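Local coordinates for protein esterase (Alcaligenes sp., PDB 1QLW) that probably hydrolyses carboxylic esters, as a bacterial esterase with the alpha/beta-hydrolase fold, at residues S191-A194 against I195-G199; Q284-L288 against P289-V293; D311-L314 against D315-R319. All blocks are in the same frame, centred on the assembly; numbering follows the deposited sequence.

Contact 1: S191-A194 against I195-G199; sequences SKLA and IKLDG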
# COMPACT_ATOMS: atom_id res chain seq x y z
N SER A 191 -14.44 -5.79 -12.10
CA SER A 191 -15.47 -6.76 -12.48
C SER A 191 -15.18 -8.10 -11.82
O SER A 191 -16.07 -8.72 -11.25
CB SER A 191 -15.53 -6.93 -13.99
OG SER A 191 -16.37 -8.01 -14.34
N LYS A 192 -13.92 -8.55 -11.87
CA LYS A 192 -13.58 -9.81 -11.21
C LYS A 192 -13.92 -9.74 -9.74
O LYS A 192 -14.43 -10.71 -9.17
CB LYS A 192 -12.10 -10.11 -11.42
CG LYS A 192 -11.76 -10.47 -12.86
CD LYS A 192 -10.26 -10.71 -13.05
CE LYS A 192 -10.04 -11.33 -14.43
NZ LYS A 192 -8.61 -11.61 -14.68
N LEU A 193 -13.59 -8.62 -9.08
CA LEU A 193 -13.90 -8.49 -7.66
C LEU A 193 -15.40 -8.50 -7.40
O LEU A 193 -15.88 -9.18 -6.49
CB LEU A 193 -13.27 -7.21 -7.11
CG LEU A 193 -13.51 -6.91 -5.63
CD1 LEU A 193 -12.99 -8.00 -4.73
CD2 LEU A 193 -12.93 -5.56 -5.24
N ALA A 194 -16.16 -7.74 -8.20
CA ALA A 194 -17.61 -7.71 -8.00
C ALA A 194 -18.23 -9.09 -8.15
O ALA A 194 -19.16 -9.45 -7.41
CB ALA A 194 -18.25 -6.70 -8.94
N ILE A 195 -17.76 -9.85 -9.13
CA ILE A 195 -18.27 -11.21 -9.36
C ILE A 195 -17.91 -12.09 -8.19
O ILE A 195 -18.72 -12.87 -7.70
CB ILE A 195 -17.75 -11.74 -10.70
CG1 ILE A 195 -18.38 -10.94 -11.85
CG2 ILE A 195 -18.02 -13.22 -10.87
CD1 ILE A 195 -17.70 -11.16 -13.19
N LYS A 196 -16.68 -12.00 -7.69
CA LYS A 196 -16.23 -12.77 -6.55
C LYS A 196 -17.11 -12.50 -5.34
O LYS A 196 -17.49 -13.42 -4.61
CB LYS A 196 -14.77 -12.43 -6.19
CG LYS A 196 -14.24 -12.99 -4.89
CD LYS A 196 -12.83 -12.52 -4.58
CE LYS A 196 -12.27 -13.02 -3.27
NZ LYS A 196 -12.21 -14.50 -3.18
N LEU A 197 -17.40 -11.23 -5.09
CA LEU A 197 -18.20 -10.84 -3.94
C LEU A 197 -19.69 -11.12 -4.14
O LEU A 197 -20.41 -11.20 -3.15
CB LEU A 197 -18.00 -9.35 -3.63
CG LEU A 197 -16.57 -8.96 -3.24
CD1 LEU A 197 -16.50 -7.48 -2.94
CD2 LEU A 197 -16.06 -9.79 -2.07
N ASP A 198 -20.14 -11.21 -5.38
CA ASP A 198 -21.54 -11.42 -5.70
C ASP A 198 -22.37 -10.26 -5.18
O ASP A 198 -23.44 -10.44 -4.60
CB ASP A 198 -22.04 -12.77 -5.21
CG ASP A 198 -23.38 -13.15 -5.82
OD1 ASP A 198 -23.63 -12.78 -6.99
OD2 ASP A 198 -24.17 -13.79 -5.11
N GLY A 199 -21.93 -9.03 -5.48
CA GLY A 199 -22.71 -7.85 -5.17
C GLY A 199 -21.95 -6.87 -4.29
O GLY A 199 -21.77 -7.11 -3.10

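Contact 2: Q284-L288 against P289-V293; sequences QLMSL and PALGV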
# COMPACT_ATOMS: atom_id res chain seq x y z
N GLN A 284 -28.85 10.13 -9.24
CA GLN A 284 -28.92 11.37 -8.50
C GLN A 284 -27.57 12.08 -8.56
O GLN A 284 -26.53 11.44 -8.36
CB GLN A 284 -29.29 11.15 -7.03
CG GLN A 284 -29.28 12.37 -6.16
CD GLN A 284 -29.71 12.13 -4.73
OE1 GLN A 284 -30.45 11.21 -4.43
NE2 GLN A 284 -29.25 13.05 -3.87
N LEU A 285 -27.61 13.38 -8.79
CA LEU A 285 -26.43 14.21 -8.67
C LEU A 285 -26.62 15.01 -7.37
O LEU A 285 -27.50 15.87 -7.30
CB LEU A 285 -26.21 15.12 -9.88
CG LEU A 285 -24.73 15.59 -9.90
CD1 LEU A 285 -24.24 15.84 -11.31
CD2 LEU A 285 -24.52 16.76 -8.96
N MET A 286 -25.83 14.67 -6.38
CA MET A 286 -25.85 15.34 -5.10
C MET A 286 -24.82 16.46 -5.08
O MET A 286 -23.62 16.17 -5.04
CB MET A 286 -25.57 14.29 -4.02
CG MET A 286 -25.47 14.84 -2.62
SD MET A 286 -25.07 13.57 -1.41
CE MET A 286 -26.59 12.64 -1.36
N SER A 287 -25.29 17.69 -5.15
CA SER A 287 -24.44 18.86 -5.04
C SER A 287 -24.56 19.30 -3.58
O SER A 287 -25.62 19.75 -3.13
CB SER A 287 -24.87 19.92 -6.04
OG SER A 287 -24.22 21.13 -5.84
N LEU A 288 -23.48 19.19 -2.82
CA LEU A 288 -23.54 19.47 -1.39
C LEU A 288 -24.07 20.84 -1.08
O LEU A 288 -24.89 20.93 -0.14
CB LEU A 288 -22.20 19.11 -0.76
CG LEU A 288 -21.86 17.61 -0.80
CD1 LEU A 288 -20.43 17.40 -0.37
CD2 LEU A 288 -22.81 16.81 0.08
N PRO A 289 -23.67 21.91 -1.74
CA PRO A 289 -24.20 23.23 -1.39
C PRO A 289 -25.70 23.34 -1.47
O PRO A 289 -26.31 24.06 -0.66
CB PRO A 289 -23.53 24.16 -2.41
CG PRO A 289 -22.22 23.48 -2.67
CD PRO A 289 -22.62 22.02 -2.76
N ALA A 290 -26.35 22.62 -2.37
CA ALA A 290 -27.81 22.63 -2.47
C ALA A 290 -28.48 21.98 -1.27
O ALA A 290 -29.65 22.28 -0.98
CB ALA A 290 -28.23 21.93 -3.75
N LEU A 291 -27.75 21.17 -0.52
CA LEU A 291 -28.25 20.55 0.69
C LEU A 291 -27.88 21.37 1.92
O LEU A 291 -28.10 20.95 3.06
CB LEU A 291 -27.71 19.12 0.85
CG LEU A 291 -28.09 18.16 -0.28
CD1 LEU A 291 -27.45 16.81 -0.04
CD2 LEU A 291 -29.60 17.99 -0.41
N GLY A 292 -27.31 22.55 1.72
CA GLY A 292 -26.89 23.40 2.82
C GLY A 292 -25.56 22.97 3.41
O GLY A 292 -25.25 23.33 4.55
N VAL A 293 -24.73 22.25 2.66
CA VAL A 293 -23.42 21.78 3.12
C VAL A 293 -22.41 22.53 2.27
O VAL A 293 -22.32 22.31 1.07
CB VAL A 293 -23.32 20.26 2.97
CG1 VAL A 293 -21.94 19.79 3.41
CG2 VAL A 293 -24.39 19.55 3.78

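Contact 3: D311-L314 against D315-R319; sequences DLIL and DWIGR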
# COMPACT_ATOMS: atom_id res chain seq x y z
N ASP A 311 -22.56 10.24 5.81
CA ASP A 311 -23.93 9.90 6.16
C ASP A 311 -24.88 10.12 5.00
O ASP A 311 -25.80 9.33 4.80
CB ASP A 311 -24.40 10.71 7.37
CG ASP A 311 -23.90 10.15 8.67
OD1 ASP A 311 -23.30 9.06 8.69
OD2 ASP A 311 -24.14 10.80 9.71
N LEU A 312 -24.70 11.18 4.22
CA LEU A 312 -25.55 11.41 3.05
C LEU A 312 -25.41 10.26 2.07
O LEU A 312 -26.39 9.80 1.49
CB LEU A 312 -25.21 12.74 2.41
CG LEU A 312 -25.67 13.98 3.19
CD1 LEU A 312 -24.96 15.22 2.68
CD2 LEU A 312 -27.18 14.15 3.07
N ILE A 313 -24.17 9.83 1.82
CA ILE A 313 -23.91 8.75 0.88
C ILE A 313 -24.47 7.43 1.40
O ILE A 313 -25.12 6.69 0.66
CB ILE A 313 -22.40 8.66 0.60
CG1 ILE A 313 -21.96 9.90 -0.19
CG2 ILE A 313 -22.06 7.38 -0.14
CD1 ILE A 313 -20.45 10.02 -0.33
N LEU A 314 -24.23 7.13 2.67
CA LEU A 314 -24.72 5.87 3.24
C LEU A 314 -26.24 5.81 3.29
O LEU A 314 -26.84 4.76 3.06
CB LEU A 314 -24.12 5.63 4.63
CG LEU A 314 -22.61 5.43 4.67
CD1 LEU A 314 -22.14 5.32 6.11
CD2 LEU A 314 -22.19 4.20 3.87
N ASP A 315 -26.87 6.96 3.55
CA ASP A 315 -28.34 7.02 3.52
C ASP A 315 -28.83 6.66 2.12
O ASP A 315 -29.77 5.88 1.95
CB ASP A 315 -28.84 8.41 3.91
CG ASP A 315 -30.33 8.60 3.70
OD1 ASP A 315 -31.13 8.10 4.53
OD2 ASP A 315 -30.72 9.23 2.70
N TRP A 316 -28.18 7.20 1.09
CA TRP A 316 -28.54 6.88 -0.28
C TRP A 316 -28.30 5.41 -0.58
O TRP A 316 -29.16 4.75 -1.17
CB TRP A 316 -27.78 7.79 -1.26
CG TRP A 316 -28.12 7.50 -2.69
CD1 TRP A 316 -29.08 8.09 -3.44
CD2 TRP A 316 -27.51 6.53 -3.54
NE1 TRP A 316 -29.11 7.56 -4.70
CE2 TRP A 316 -28.17 6.58 -4.80
CE3 TRP A 316 -26.45 5.61 -3.37
CZ2 TRP A 316 -27.80 5.75 -5.85
CZ3 TRP A 316 -26.12 4.80 -4.43
CH2 TRP A 316 -26.78 4.88 -5.66
N ILE A 317 -27.16 4.87 -0.14
CA ILE A 317 -26.88 3.46 -0.40
C ILE A 317 -27.95 2.59 0.25
O ILE A 317 -28.47 1.67 -0.39
CB ILE A 317 -25.49 3.05 0.12
CG1 ILE A 317 -24.41 3.73 -0.73
CG2 ILE A 317 -25.35 1.54 0.09
CD1 ILE A 317 -23.00 3.54 -0.22
N GLY A 318 -28.35 2.91 1.47
CA GLY A 318 -29.38 2.14 2.16
C GLY A 318 -30.71 2.17 1.43
O GLY A 318 -31.44 1.17 1.41
N ARG A 319 -31.07 3.28 0.81
CA ARG A 319 -32.32 3.41 0.08
C ARG A 319 -32.27 2.73 -1.28
O ARG A 319 -33.32 2.45 -1.87
CB ARG A 319 -32.71 4.88 -0.09
CG ARG A 319 -33.14 5.56 1.20
CD ARG A 319 -33.57 7.00 0.92
NE ARG A 319 -32.42 7.89 0.91
CZ ARG A 319 -32.06 8.74 -0.04
NH1 ARG A 319 -32.79 8.84 -1.14
NH2 ARG A 319 -30.97 9.47 0.10
O HOH W 1 -28.89 10.99 1.19

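Contact 1: S191-A194 against I195-G199
Leu193 and Leu197, one helical turn apart, lay their isobutyl groups obliquely across each other, CD1 of Leu193 meeting CD1 of Leu197 at 4.0 Å. Their torsions differ: Leu193 holds CG anti to its own nitrogen (chi1 179°), whereas Leu197 holds CG beside its nitrogen (chi1 -63°), which brings Leu197 CG to 3.3 Å from Leu193 O, one turn back. On another side of the helix, Ile195 runs its CG1 branch back along the chain, past Ser191 O, until Ile195 CD1 rests 3.6 Å from Ser191 OG, a methyl set against a hydroxyl. An alanine in place of Ile195 keeps only CB, and the loss of the branched chain would probably take the methyl away from Ser191 OG and open a gap toward Asn219. Beneath these side chains the helical ladder is regular, with Ile195 N bonded to Ser191 O and Leu197 N to Leu193 O, both at 2.9 Å. It ends in a Schellman motif: Asp198 takes a positive phi (62°), and Ala194 O receives weak bonds from Asp198 N and, at 3.4 Å, from Gly199 N. The phi and psi of Gly199 would jam any CB against the preceding carbonyl. Arg62 hydrogen-bonds Asp198 O just past this end. Helix 185-197 lies against strand 13-23, where Leu193 touches Phe21, Lys196 makes a cation-pi contact with Phe21 and Lys192 touches Val23; Ile195 faces Asn219 and Lys221 beyond helix 211-218, and the turn delivers the chain into strand 200-205.

Contact 2: Q284-L288 against P289-V293
Leu291 folds back over the end of the strand toward Met286, and its side chain can be followed outward atom by atom. Leu291 CB sits 3.5 Å from Leu288 O. With CG beside the backbone N (chi1 -61°), the chain swings toward the preceding strand, and Leu291 CG passes Ser287 O at 4.1 Å. At the tip, Leu291 CD1 touches Met286 CG at 3.8 Å, the two side chains crossing at about a right angle. The backbone below is a short 3-10 turn that includes residues 289-291. Leu288 O is its hub, accepting from Leu291 N at 2.9 Å and from Val293 N at 3.1 Å; the two donors arrive from opposite faces of the carbonyl plane, so the oxygen is gripped above and below. Gly292, with positive phi, turns the chain so that Val293 comes back over Leu288, CB to CB at 4.1 Å. On the strand side, Ser287 OG lies 3.6 Å from the CD of Pro289. Strand 283-287 pairs in parallel with strand 248-252, and Leu288 also bonds to Phe252 through the backbone. One face of the strand meets helix 306-319, Leu285 on the other turns to helix 263-278, and residues 289-293 open the loop that leads from strand 283-287 to helix 306-319.

Contact 3: D311-L314 against D315-R319
Leu314 and Ile317 meet at their ends, CD2 of Leu314 lying 4.2 Å from CD1 of Ile317. Ile317 carries CG1 beside its nitrogen (chi1 -68°), pointing back along the helix, where Ile317 CG1 comes 3.3 Å from Ile313 O and Ile317 CD1 also reaches Ile313 CG2, at 4.0 Å. Leu314 and Ile317 both touch Tyr97, and Leu314 continues onto Phe92 of helix 88-94. This is one flank of an amphipathic helix, 306-319, the closing helix of the alpha/beta-hydrolase fold; Ile313 and Trp316 pack on Val227 of the central sheet. Asp315 belongs to a polar flank. Asp315 CB lies 3.3 Å from Asp311 O, the carbonyl that accepts Asp315 N, and the carboxylate reaches forward one turn to Arg319. The Arg319 guanidinium comes side-on, NH2 at 2.6 Å and NE at 2.8 Å, both to Asp315 OD2 and from the same face of the carboxylate, NH2 nearly in line with the C-O bond and NE from above the plane. A water donates to the same Asp315 OD2 and, at 2.8 Å, to Leu312 O, tying the salt bridge to a carbonyl of the preceding turn.

Contacts 2 and 3 are neighbours, their centres about 13 Å apart: strand 283-287 and helix 306-319 follow each other in the chain and pack together. They meet chiefly at Leu312, its CD1 lying 3.7 Å from Leu288 CD2 and its CB 3.9 Å from Met286 SD, while Gln284 OE1 approaches Trp316 CD1 at 3.5 Å. Contact 1 stands apart, about 21 Å from contact 3 and about 30 Å from contact 2, centre to centre, with no touch. Contacts 1 and 2 probably lie next to catalytic elements of this fold: helix 185-197 leads into strand 200-205, which probably ends at the nucleophile elbow, and residues 289-293 begin the probable histidine loop.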